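Local coordinates for protein PvdO (Pseudomonas aeruginosa, PDB 5HHA) that takes part in chromophore maturation in the periplasm, probably that of the siderophore pyoverdine, and carries a calcium-binding domain related to formylglycine-generating enzymes, at residues 156-161 against 248-253; 81-86 against 217-222; 172-175 against 181-184; 167-172 against 212-217. All coordinates share one frame; numbering follows the deposited sequence. Where two conformers were deposited one is given.

How the interactions relate
Interactions 1 and 2 lie buried near the centre of the chain and reach the same sheet, through the neighbouring strands 247-251 and 218-221; both rely on charged or amide side chains enclosed in protein. The bridge between Arg157 and Glu219 joins them directly. Interaction 4, partly buried, packs proline and aromatic rings around a histidine in the loop that leads into strand 218-221, and it touches helix 154-162 of interaction 1. Interaction 3 is the surface member: a carboxylate holds backbone amides close to the calcium site. It shares Pro172 with interaction 4, just as interactions 2 and 4 share Val217, so the four form a continuous series from core to surface.

Interaction 1. Residues 156-161 against 248-253; sequences EREYGA and QIRGND
Glu158 OE1 is gripped by both terminal nitrogens of Arg250, with NH2 at 2.9 Å from OE1 and NH1 at 3.0 Å from the same atom. The oxygen lies in the guanidinium plane, at its end, while NH2 meets it nearly in line with the C-O bond and NH1 comes from the anti side, somewhat out of the carboxylate plane. This is a forked salt bridge, two nitrogens on one oxygen; carboxylate and guanidinium planes are tilted 43° apart. The other oxygen, OE2, is held by Arg162 and by the backbone N of Gly53, and Arg250 NE turns to Glu154.

Alongside, Arg157 reaches from helix 154-162 to strand 247-251. Its CG is anti to the backbone N (chi1 -153°) and the chain then bends at chi2 (-72°), which brings CD to 3.6 Å from Arg250 CB and lays one guanidinium face over the backbone at Gly251, where NH1 is 3.4 Å from CA. Water 2 bridges the two guanidinium groups, 2.9 Å from Arg157 NH1 and equally far from Arg250 NH1. Arg157 NH1 also binds Met213 O, and its NH2 forms a salt bridge with Glu219.

Two buried arginines thus lie close together, and the glutamates around them probably offset their charges where helix meets strand.

Interaction 2. Residues 81-86 against 217-222; sequences RYQVTA and VYEWVA
Gln83 reaches from the loop ahead of helix 86-96 to Val217, just ahead of strand 218-221, and to Glu219 within it, in the mixed sheet of this FGE-sulfatase family domain. The tight part of the contact is small and wholly buried. Gln83 sets out with CG anti to its carbonyl carbon and bends at chi2 (128°), which carries the amide between the two partners. On the apolar side CD rests 3.5 Å from Val217 CG2, the two side chains running past each other in opposite directions. On the polar side NE2 gives a hydrogen bond to Glu219 OE2, 3.0 Å long and fairly straight at 160°. The acceptor offers its anti lone pair and lies close to the amide plane, although the amide and carboxylate planes stand nearly perpendicular, 79° apart. A weak bond from NE2 to Gly215 O adds to the hold on the amide.

OE2 of Glu219 also takes salt bridges from Arg157 NH2 and Arg281 NE, so several donors converge on it, and they probably keep Glu219 ionised although it is buried.

The other side of the loop is looser. Tyr82 leads away from the strand and Arg81 heads outward to a salt bridge with Glu41; both are partly exposed, and their side chains stay more than 8 Å from segment 217-222. Here the two residues pack on one another instead, with Tyr82 OH lying 3.3 Å above the guanidinium plane of Arg81. Back in the tight part, the aliphatic stem of Gln83 also lies against the acceptor: its CG is 3.4 Å from Glu219 OE2.

Interaction 3. Residues 172-175 against 181-184; sequences PFDE and IAKH
With CG anti to its carbonyl carbon (chi1 -63°) and a chi2 of -11° that puts OD1 almost eclipsed with CA, Asp174 presents both oxygens to the backbone of Ala182 and Lys183. OD1 takes the N-H of Lys183 on its syn side, tilted out of the carboxylate plane, at 3.0 Å from N and with an angle of 160°. OD2 is 3.0 Å from Ala182 N, but that bond is weak because the hydrogen points poorly; its firmer partner is the hydroxyl of Ser180. The aliphatic root of Lys183 covers the carboxylate as well, CB standing 3.3 Å from OD1, while the amine end leads away.

Phe173 CD1 touches Ile181 CG2 at 4.0 Å, and Pro172 O lies 3.8 Å from His184 CD2. A backbone bond from His184 N to Ile181 O, 2.9 Å long, closes the turn whose amides face the aspartate.

The turn stands beside the calcium site: the side chain of Ala182 is about 7 Å from the metal and about 4 Å from that of its ligand Asp192. Both segments belong to the long irregular region between helix 154-162 and strand 218-221, out at the surface, with Phe171 stacked on His184.

Interaction 4. Residues 167-172 against 212-217; sequences GPFPFP and DMHGNV
His214 pushes its ring among Phe169, Pro170 and Phe171, and every part of the side chain finds a neighbour. Its CB already touches the Phe171 rim, 4.0 Å from CZ. Next along, CG sits 3.8 Å from Phe171 CE2, and CD2 comes slightly nearer to that same carbon. These meetings make a T-shaped pair: the edge of Phe171 points at the imidazole face, the planes stand at 90° and the centroids are 5.3 Å apart. Phe171 is placed for this by its chi1 of 45°, which sets CG between the backbone N and the carbonyl carbon.

On the other branch, ND1 lies near the plane of the Phe169 ring, at its edge, 3.9 Å from CD1; the two rings meet obliquely at 65°. Further out, His214 CE1 approaches Pro170 CD at 3.4 Å. At the tip, His214 NE2 is 3.3 Å from Pro170 CD. This nitrogen also forms a hydrogen bond with Ala161 O near the end of helix 154-162. The proline packs against the end of the imidazole, while the bond to the helix carbonyl would help hold its rotation.

The phenylalanines brace each other too: Phe169 CB stands 3.7 Å above one face of the Phe171 ring.

His214 itself is the third residue of the type I turn from Asp212 to Gly215, and its side chain is about 7 Å from that of the calcium ligand Thr187. What results is an aromatic cluster of Phe169, Phe171 and His214 that joins two loops of the long irregular region between helix 154-162 and strand 218-221, in an FGE-sulfatase family domain with little regular secondary structure.

Interaction 1. Residues 156-161 against 248-253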
loop_
_atom_site.group_PDB
_atom_site.type_symbol
_atom_site.label_atom_id
_atom_site.label_comp_id
_atom_site.label_asym_id
_atom_site.label_seq_id
_atom_site.Cartn_x
_atom_site.Cartn_y
_atom_site.Cartn_z
ATOM N N GLU A 156 2.491 6.221 -7.746
ATOM C CA GLU A 156 1.045 5.989 -7.695
ATOM C C GLU A 156 0.569 5.849 -6.259
ATOM O O GLU A 156 -0.483 6.339 -5.886
ATOM C CB GLU A 156 0.655 4.728 -8.470
ATOM C CG GLU A 156 0.731 4.886 -9.974
ATOM C CD GLU A 156 0.618 3.581 -10.738
ATOM O OE1 GLU A 156 0.734 2.493 -10.147
ATOM O OE2 GLU A 156 0.425 3.670 -11.973
ATOM N N ARG A 157 1.368 5.162 -5.448
ATOM C CA ARG A 157 0.992 4.931 -4.066
ATOM C C ARG A 157 0.961 6.261 -3.290
ATOM O O ARG A 157 -0.008 6.548 -2.571
ATOM C CB ARG A 157 1.906 3.888 -3.425
ATOM C CG ARG A 157 1.287 3.094 -2.276
ATOM C CD ARG A 157 1.099 3.892 -0.991
ATOM N NE ARG A 157 0.579 3.030 0.069
ATOM C CZ ARG A 157 0.317 3.437 1.303
ATOM N NH1 ARG A 157 0.676 4.648 1.694
ATOM N NH2 ARG A 157 -0.275 2.617 2.147
ATOM N N GLU A 158 1.993 7.080 -3.431
ATOM C CA GLU A 158 1.968 8.367 -2.716
ATOM C C GLU A 158 0.837 9.259 -3.238
ATOM O O GLU A 158 0.177 9.932 -2.472
ATOM C CB GLU A 158 3.306 9.094 -2.783
ATOM C CG GLU A 158 3.323 10.343 -1.861
ATOM C CD GLU A 158 4.682 10.992 -1.670
ATOM O OE1 GLU A 158 5.668 10.276 -1.436
ATOM O OE2 GLU A 158 4.715 12.249 -1.728
ATOM N N TYR A 159 0.605 9.239 -4.549
ATOM C CA TYR A 159 -0.482 10.019 -5.154
ATOM C C TYR A 159 -1.810 9.635 -4.521
ATOM O O TYR A 159 -2.627 10.465 -4.155
ATOM C CB TYR A 159 -0.513 9.735 -6.639
ATOM C CG TYR A 159 -1.547 10.456 -7.474
ATOM C CD1 TYR A 159 -1.540 11.846 -7.572
ATOM C CD2 TYR A 159 -2.449 9.747 -8.265
ATOM C CE1 TYR A 159 -2.427 12.507 -8.414
ATOM C CE2 TYR A 159 -3.354 10.404 -9.092
ATOM C CZ TYR A 159 -3.305 11.779 -9.173
ATOM O OH TYR A 159 -4.145 12.503 -10.012
ATOM N N GLY A 160 -2.035 8.336 -4.421
ATOM C CA GLY A 160 -3.270 7.787 -3.891
ATOM C C GLY A 160 -3.437 8.004 -2.407
ATOM O O GLY A 160 -4.562 8.163 -1.918
ATOM N N ALA A 161 -2.331 8.024 -1.668
ATOM C CA ALA A 161 -2.358 8.319 -0.250
ATOM C C ALA A 161 -2.715 9.778 -0.013
ATOM O O ALA A 161 -3.493 10.085 0.886
ATOM C CB ALA A 161 -1.012 8.000 0.397
ATOM N N GLN A 248 11.123 -0.930 -2.875
ATOM C CA GLN A 248 10.381 -0.026 -2.000
ATOM C C GLN A 248 9.123 -0.678 -1.451
ATOM O O GLN A 248 8.457 -1.474 -2.130
ATOM C CB GLN A 248 9.955 1.238 -2.768
ATOM C CG GLN A 248 11.088 2.008 -3.411
ATOM C CD GLN A 248 11.997 2.823 -2.483
ATOM O OE1 GLN A 248 11.777 2.984 -1.278
ATOM N NE2 GLN A 248 13.024 3.344 -3.055
ATOM N N ILE A 249 8.767 -0.287 -0.232
ATOM C CA ILE A 249 7.461 -0.558 0.358
ATOM C C ILE A 249 6.915 0.775 0.874
ATOM O O ILE A 249 7.670 1.720 1.157
ATOM C CB ILE A 249 7.531 -1.629 1.475
ATOM C CG1 ILE A 249 8.501 -1.209 2.567
ATOM C CG2 ILE A 249 7.937 -2.968 0.889
ATOM C CD1 ILE A 249 8.582 -2.197 3.757
ATOM N N ARG A 250 5.600 0.878 0.975
ATOM C CA ARG A 250 4.952 2.131 1.339
ATOM C C ARG A 250 3.899 1.928 2.416
ATOM O O ARG A 250 3.398 0.822 2.638
ATOM C CB ARG A 250 4.322 2.787 0.112
ATOM C CG ARG A 250 5.344 3.617 -0.695
ATOM C CD ARG A 250 5.913 4.768 0.151
ATOM N NE ARG A 250 6.654 5.745 -0.644
ATOM C CZ ARG A 250 6.267 6.990 -0.860
ATOM N NH1 ARG A 250 5.175 7.525 -0.317
ATOM N NH2 ARG A 250 7.054 7.755 -1.579
ATOM N N GLY A 251 3.514 3.028 3.042
ATOM C CA GLY A 251 2.531 3.032 4.106
ATOM C C GLY A 251 3.191 2.811 5.447
ATOM O O GLY A 251 4.327 3.195 5.689
ATOM N N ASN A 252 2.432 2.224 6.365
ATOM C CA ASN A 252 2.933 1.975 7.716
ATOM C C ASN A 252 2.082 0.872 8.328
ATOM O O ASN A 252 0.904 0.758 8.000
ATOM C CB ASN A 252 2.829 3.262 8.544
ATOM C CG ASN A 252 3.648 3.216 9.805
ATOM O OD1 ASN A 252 4.655 2.517 9.882
ATOM N ND2 ASN A 252 3.258 4.017 10.775
ATOM N N ASP A 253 2.653 0.082 9.228
ATOM C CA ASP A 253 1.925 -1.048 9.783
ATOM C C ASP A 253 1.447 -0.852 11.212
ATOM O O ASP A 253 1.833 0.069 11.938
ATOM C CB ASP A 253 2.737 -2.336 9.659
ATOM C CG ASP A 253 3.954 -2.364 10.541
ATOM O OD1 ASP A 253 3.869 -2.753 11.724
ATOM O OD2 ASP A 253 5.061 -2.024 10.026
HETATM O O HOH W 1 -0.299 1.692 4.942
HETATM O O HOH W 2 2.704 6.614 0.982
#

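Interaction 2. Residues 81-86 against 217-222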
loop_
_atom_site.group_PDB
_atom_site.type_symbol
_atom_site.label_atom_id
_atom_site.label_comp_id
_atom_site.label_asym_id
_atom_site.label_seq_id
_atom_site.Cartn_x
_atom_site.Cartn_y
_atom_site.Cartn_z
ATOM N N ARG A 81 -9.097 0.060 -3.557
ATOM C CA ARG A 81 -9.385 1.076 -2.549
ATOM C C ARG A 81 -8.962 0.636 -1.159
ATOM O O ARG A 81 -8.733 1.473 -0.262
ATOM C CB ARG A 81 -10.851 1.533 -2.588
ATOM C CG ARG A 81 -11.902 0.515 -2.224
ATOM C CD ARG A 81 -13.236 1.237 -2.177
ATOM N NE ARG A 81 -14.356 0.385 -1.803
ATOM C CZ ARG A 81 -15.556 0.864 -1.488
ATOM N NH1 ARG A 81 -15.785 2.174 -1.541
ATOM N NH2 ARG A 81 -16.535 0.028 -1.143
ATOM N N TYR A 82 -8.890 -0.677 -0.981
ATOM C CA TYR A 82 -8.336 -1.300 0.213
ATOM C C TYR A 82 -7.055 -2.041 -0.158
ATOM O O TYR A 82 -6.819 -2.343 -1.334
ATOM C CB TYR A 82 -9.299 -2.345 0.769
ATOM C CG TYR A 82 -10.698 -1.849 1.014
ATOM C CD1 TYR A 82 -10.933 -0.827 1.912
ATOM C CD2 TYR A 82 -11.801 -2.412 0.366
ATOM C CE1 TYR A 82 -12.211 -0.382 2.172
ATOM C CE2 TYR A 82 -13.088 -1.964 0.623
ATOM C CZ TYR A 82 -13.262 -0.939 1.509
ATOM O OH TYR A 82 -14.542 -0.496 1.764
ATOM N N GLN A 83 -6.240 -2.347 0.833
ATOM C CA GLN A 83 -5.278 -3.407 0.702
ATOM C C GLN A 83 -6.021 -4.693 0.300
ATOM O O GLN A 83 -7.179 -4.911 0.692
ATOM C CB GLN A 83 -4.540 -3.573 2.029
ATOM C CG GLN A 83 -3.562 -2.420 2.309
ATOM C CD GLN A 83 -3.715 -1.734 3.661
ATOM O OE1 GLN A 83 -4.517 -2.111 4.517
ATOM N NE2 GLN A 83 -2.885 -0.701 3.859
ATOM N N VAL A 84 -5.368 -5.518 -0.507
ATOM C CA VAL A 84 -5.974 -6.790 -0.881
ATOM C C VAL A 84 -6.194 -7.597 0.385
ATOM O O VAL A 84 -5.343 -7.625 1.266
ATOM C CB VAL A 84 -5.105 -7.514 -1.896
ATOM C CG1 VAL A 84 -5.622 -8.948 -2.155
ATOM C CG2 VAL A 84 -5.072 -6.732 -3.206
ATOM N N THR A 85 -7.358 -8.226 0.510
ATOM C CA THR A 85 -7.712 -8.860 1.774
ATOM C C THR A 85 -7.273 -10.305 1.854
ATOM O O THR A 85 -6.960 -10.935 0.846
ATOM C CB THR A 85 -9.226 -8.854 2.021
ATOM O OG1 THR A 85 -9.846 -9.715 1.056
ATOM C CG2 THR A 85 -9.826 -7.441 1.964
ATOM N N ALA A 86 -7.263 -10.818 3.069
ATOM C CA ALA A 86 -6.964 -12.228 3.295
ATOM C C ALA A 86 -7.912 -13.132 2.511
ATOM O O ALA A 86 -7.478 -14.137 1.947
ATOM C CB ALA A 86 -7.038 -12.551 4.761
ATOM N N VAL A 217 -1.072 -1.957 7.249
ATOM C CA VAL A 217 0.116 -2.667 6.811
ATOM C C VAL A 217 0.923 -1.809 5.859
ATOM O O VAL A 217 0.379 -0.966 5.143
ATOM C CB VAL A 217 -0.243 -4.000 6.063
ATOM C CG1 VAL A 217 -0.841 -5.014 7.008
ATOM C CG2 VAL A 217 -1.190 -3.787 4.904
ATOM N N TYR A 218 2.227 -2.050 5.845
ATOM C CA TYR A 218 3.031 -1.623 4.686
ATOM C C TYR A 218 2.547 -2.348 3.439
ATOM O O TYR A 218 1.848 -3.368 3.536
ATOM C CB TYR A 218 4.500 -1.982 4.920
ATOM C CG TYR A 218 5.312 -0.899 5.596
ATOM C CD1 TYR A 218 5.954 0.066 4.831
ATOM C CD2 TYR A 218 5.456 -0.842 6.977
ATOM C CE1 TYR A 218 6.733 1.050 5.409
ATOM C CE2 TYR A 218 6.244 0.151 7.569
ATOM C CZ TYR A 218 6.864 1.100 6.768
ATOM O OH TYR A 218 7.694 2.100 7.290
ATOM N N GLU A 219 2.957 -1.856 2.281
ATOM C CA GLU A 219 2.542 -2.403 1.004
ATOM C C GLU A 219 3.714 -2.491 0.061
ATOM O O GLU A 219 4.466 -1.520 -0.104
ATOM C CB GLU A 219 1.520 -1.501 0.328
ATOM C CG GLU A 219 0.206 -1.390 1.080
ATOM C CD GLU A 219 -0.643 -0.243 0.595
ATOM O OE1 GLU A 219 -0.404 0.253 -0.532
ATOM O OE2 GLU A 219 -1.573 0.161 1.333
ATOM N N TRP A 220 3.836 -3.616 -0.637
ATOM C CA TRP A 220 4.762 -3.689 -1.743
ATOM C C TRP A 220 4.377 -2.702 -2.850
ATOM O O TRP A 220 3.194 -2.539 -3.159
ATOM C CB TRP A 220 4.741 -5.083 -2.369
ATOM C CG TRP A 220 5.241 -6.168 -1.490
ATOM C CD1 TRP A 220 4.481 -7.122 -0.891
ATOM C CD2 TRP A 220 6.605 -6.432 -1.106
ATOM N NE1 TRP A 220 5.287 -7.972 -0.171
ATOM C CE2 TRP A 220 6.585 -7.565 -0.274
ATOM C CE3 TRP A 220 7.833 -5.814 -1.366
ATOM C CZ2 TRP A 220 7.737 -8.113 0.269
ATOM C CZ3 TRP A 220 8.977 -6.361 -0.820
ATOM C CH2 TRP A 220 8.918 -7.493 0.001
ATOM N N VAL A 221 5.394 -2.078 -3.444
ATOM C CA VAL A 221 5.257 -1.387 -4.730
ATOM C C VAL A 221 6.374 -1.909 -5.637
ATOM O O VAL A 221 7.279 -2.593 -5.193
ATOM C CB VAL A 221 5.275 0.154 -4.604
ATOM C CG1 VAL A 221 4.131 0.628 -3.708
ATOM C CG2 VAL A 221 6.593 0.639 -4.067
ATOM N N ALA A 222 6.329 -1.564 -6.925
ATOM C CA ALA A 222 7.200 -2.221 -7.891
ATOM C C ALA A 222 8.642 -1.746 -7.807
ATOM O O ALA A 222 9.561 -2.496 -8.125
ATOM C CB ALA A 222 6.701 -2.012 -9.316
#

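Interaction 3. Residues 172-175 against 181-184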
loop_
_atom_site.group_PDB
_atom_site.type_symbol
_atom_site.label_atom_id
_atom_site.label_comp_id
_atom_site.label_asym_id
_atom_site.label_seq_id
_atom_site.Cartn_x
_atom_site.Cartn_y
_atom_site.Cartn_z
ATOM N N PRO A 172 -7.341 15.544 9.499
ATOM C CA PRO A 172 -6.847 16.260 10.672
ATOM C C PRO A 172 -6.372 15.305 11.766
ATOM O O PRO A 172 -6.785 14.153 11.828
ATOM C CB PRO A 172 -8.085 17.034 11.151
ATOM C CG PRO A 172 -9.211 16.236 10.679
ATOM C CD PRO A 172 -8.811 15.629 9.385
ATOM N N PHE A 173 -5.507 15.795 12.642
ATOM C CA PHE A 173 -5.153 15.079 13.858
ATOM C C PHE A 173 -6.361 14.898 14.764
ATOM O O PHE A 173 -7.303 15.713 14.748
ATOM C CB PHE A 173 -4.063 15.840 14.624
ATOM C CG PHE A 173 -2.702 15.759 13.978
ATOM C CD1 PHE A 173 -2.043 14.556 13.850
ATOM C CD2 PHE A 173 -2.098 16.894 13.508
ATOM C CE1 PHE A 173 -0.781 14.490 13.260
ATOM C CE2 PHE A 173 -0.852 16.832 12.911
ATOM C CZ PHE A 173 -0.207 15.621 12.788
ATOM N N ASP A 174 -6.342 13.852 15.562
ATOM C CA ASP A 174 -7.401 13.654 16.535
ATOM C C ASP A 174 -7.426 14.833 17.485
ATOM O O ASP A 174 -6.386 15.319 17.935
ATOM C CB ASP A 174 -7.124 12.437 17.420
ATOM C CG ASP A 174 -7.069 11.087 16.679
ATOM O OD1 ASP A 174 -7.433 10.968 15.503
ATOM O OD2 ASP A 174 -6.646 10.124 17.352
ATOM N N GLU A 175 -8.614 15.275 17.863
ATOM C CA GLU A 175 -8.751 16.281 18.908
ATOM C C GLU A 175 -8.227 15.721 20.223
ATOM O O GLU A 175 -8.421 14.550 20.512
ATOM C CB GLU A 175 -10.227 16.668 19.062
ATOM C CG GLU A 175 -10.737 17.521 17.916
ATOM C CD GLU A 175 -10.053 18.878 17.846
ATOM O OE1 GLU A 175 -9.912 19.536 18.898
ATOM O OE2 GLU A 175 -9.639 19.285 16.738
ATOM N N ILE A 181 -3.523 9.868 15.290
ATOM C CA ILE A 181 -4.313 9.683 14.077
ATOM C C ILE A 181 -5.228 8.466 14.229
ATOM O O ILE A 181 -5.628 7.864 13.232
ATOM C CB ILE A 181 -3.410 9.554 12.834
ATOM C CG1 ILE A 181 -2.472 8.340 12.898
ATOM C CG2 ILE A 181 -2.604 10.825 12.648
ATOM C CD1 ILE A 181 -1.643 8.142 11.634
ATOM N N ALA A 182 -5.524 8.114 15.471
ATOM C CA ALA A 182 -6.324 6.927 15.772
ATOM C C ALA A 182 -7.757 6.963 15.248
ATOM O O ALA A 182 -8.387 5.898 15.158
ATOM C CB ALA A 182 -6.335 6.702 17.244
ATOM N N LYS A 183 -8.281 8.131 14.895
ATOM C CA LYS A 183 -9.580 8.207 14.214
ATOM C C LYS A 183 -9.499 7.921 12.721
ATOM O O LYS A 183 -10.523 7.725 12.068
ATOM C CB LYS A 183 -10.242 9.581 14.434
ATOM C CG LYS A 183 -10.670 9.836 15.870
ATOM C CD LYS A 183 -11.698 8.825 16.345
ATOM C CE LYS A 183 -12.180 9.141 17.753
ATOM N NZ LYS A 183 -13.275 8.217 18.179
ATOM N N HIS A 184 -8.284 7.912 12.158
ATOM C CA HIS A 184 -8.092 7.723 10.732
ATOM C C HIS A 184 -7.181 6.589 10.310
ATOM O O HIS A 184 -7.141 6.282 9.139
ATOM C CB HIS A 184 -7.615 9.033 10.107
ATOM C CG HIS A 184 -8.654 10.099 10.148
ATOM N ND1 HIS A 184 -9.643 10.249 9.191
ATOM C CD2 HIS A 184 -8.902 11.023 11.099
ATOM C CE1 HIS A 184 -10.440 11.238 9.553
ATOM N NE2 HIS A 184 -10.011 11.726 10.700
#

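Interaction 4. Residues 167-172 against 212-217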
loop_
_atom_site.group_PDB
_atom_site.type_symbol
_atom_site.label_atom_id
_atom_site.label_comp_id
_atom_site.label_asym_id
_atom_site.label_seq_id
_atom_site.Cartn_x
_atom_site.Cartn_y
_atom_site.Cartn_z
ATOM N N GLY A 167 0.438 18.170 2.976
ATOM C CA GLY A 167 1.006 17.900 4.290
ATOM C C GLY A 167 1.180 16.424 4.540
ATOM O O GLY A 167 0.998 15.596 3.638
ATOM N N PRO A 168 1.539 16.074 5.770
ATOM C CA PRO A 168 1.783 14.669 6.087
ATOM C C PRO A 168 0.533 13.784 6.003
ATOM O O PRO A 168 0.646 12.580 5.712
ATOM C CB PRO A 168 2.324 14.717 7.521
ATOM C CG PRO A 168 1.833 15.971 8.082
ATOM C CD PRO A 168 1.791 16.949 6.929
ATOM N N PHE A 169 -0.644 14.351 6.264
ATOM C CA PHE A 169 -1.873 13.564 6.271
ATOM C C PHE A 169 -3.013 14.283 5.572
ATOM O O PHE A 169 -3.150 15.502 5.673
ATOM C CB PHE A 169 -2.330 13.275 7.693
ATOM C CG PHE A 169 -1.281 12.595 8.532
ATOM C CD1 PHE A 169 -0.982 11.255 8.333
ATOM C CD2 PHE A 169 -0.560 13.288 9.497
ATOM C CE1 PHE A 169 0.004 10.608 9.086
ATOM C CE2 PHE A 169 0.434 12.637 10.240
ATOM C CZ PHE A 169 0.703 11.318 10.030
ATOM N N PRO A 170 -3.886 13.529 4.895
ATOM C CA PRO A 170 -5.052 14.149 4.250
ATOM C C PRO A 170 -6.225 14.380 5.206
ATOM O O PRO A 170 -7.265 14.898 4.758
ATOM C CB PRO A 170 -5.410 13.136 3.156
ATOM C CG PRO A 170 -4.982 11.814 3.719
ATOM C CD PRO A 170 -3.717 12.112 4.514
ATOM N N PHE A 171 -6.060 14.083 6.482
ATOM C CA PHE A 171 -7.089 14.195 7.498
ATOM C C PHE A 171 -6.488 14.975 8.646
ATOM O O PHE A 171 -5.261 15.056 8.773
ATOM C CB PHE A 171 -7.538 12.807 7.969
ATOM C CG PHE A 171 -6.408 11.861 8.237
ATOM C CD1 PHE A 171 -5.667 11.970 9.391
ATOM C CD2 PHE A 171 -6.076 10.870 7.319
ATOM C CE1 PHE A 171 -4.627 11.103 9.634
ATOM C CE2 PHE A 171 -5.027 9.997 7.555
ATOM C CZ PHE A 171 -4.308 10.127 8.704
ATOM N N PRO A 172 -7.341 15.544 9.499
ATOM C CA PRO A 172 -6.847 16.260 10.672
ATOM C C PRO A 172 -6.372 15.305 11.766
ATOM O O PRO A 172 -6.785 14.153 11.828
ATOM C CB PRO A 172 -8.085 17.034 11.151
ATOM C CG PRO A 172 -9.211 16.236 10.679
ATOM C CD PRO A 172 -8.811 15.629 9.385
ATOM N N ASP A 212 -7.089 3.236 4.287
ATOM C CA ASP A 212 -5.932 2.615 4.946
ATOM C C ASP A 212 -4.584 2.998 4.342
ATOM O O ASP A 212 -3.616 2.258 4.520
ATOM C CB ASP A 212 -6.083 1.089 5.034
ATOM C CG ASP A 212 -7.231 0.665 5.926
ATOM O OD1 ASP A 212 -7.301 1.126 7.092
ATOM O OD2 ASP A 212 -8.093 -0.131 5.470
ATOM N N MET A 213 -4.496 4.144 3.681
ATOM C CA MET A 213 -3.213 4.555 3.141
ATOM C C MET A 213 -2.229 4.991 4.230
ATOM O O MET A 213 -1.044 5.166 3.950
ATOM C CB MET A 213 -3.399 5.664 2.114
ATOM C CG MET A 213 -3.818 5.150 0.738
ATOM S SD MET A 213 -2.405 4.416 -0.116
ATOM C CE MET A 213 -3.038 4.214 -1.757
ATOM N N HIS A 214 -2.688 5.177 5.461
ATOM C CA HIS A 214 -1.846 5.693 6.545
ATOM C C HIS A 214 -1.688 4.760 7.709
ATOM O O HIS A 214 -1.206 5.150 8.765
ATOM C CB HIS A 214 -2.306 7.094 6.934
ATOM C CG HIS A 214 -2.356 7.992 5.741
ATOM N ND1 HIS A 214 -1.329 8.809 5.305
ATOM C CD2 HIS A 214 -3.322 8.085 4.819
ATOM C CE1 HIS A 214 -1.685 9.374 4.160
ATOM N NE2 HIS A 214 -2.906 8.961 3.862
ATOM N N GLY A 215 -2.047 3.494 7.521
ATOM C CA GLY A 215 -1.797 2.504 8.553
ATOM C C GLY A 215 -2.151 1.101 8.089
ATOM O O GLY A 215 -2.275 0.814 6.884
ATOM N N ASN A 216 -2.317 0.232 9.073
ATOM C CA ASN A 216 -2.724 -1.158 8.894
ATOM C C ASN A 216 -1.530 -2.032 8.506
ATOM O O ASN A 216 -1.014 -2.769 9.345
ATOM C CB ASN A 216 -3.965 -1.309 7.995
ATOM C CG ASN A 216 -4.924 -2.373 8.504
ATOM O OD1 ASN A 216 -4.740 -2.911 9.585
ATOM N ND2 ASN A 216 -5.967 -2.658 7.724
ATOM N N VAL A 217 -1.072 -1.957 7.249
ATOM C CA VAL A 217 0.116 -2.667 6.811
ATOM C C VAL A 217 0.923 -1.809 5.859
ATOM O O VAL A 217 0.379 -0.966 5.143
ATOM C CB VAL A 217 -0.243 -4.000 6.063
ATOM C CG1 VAL A 217 -0.841 -5.014 7.008
ATOM C CG2 VAL A 217 -1.190 -3.787 4.904
#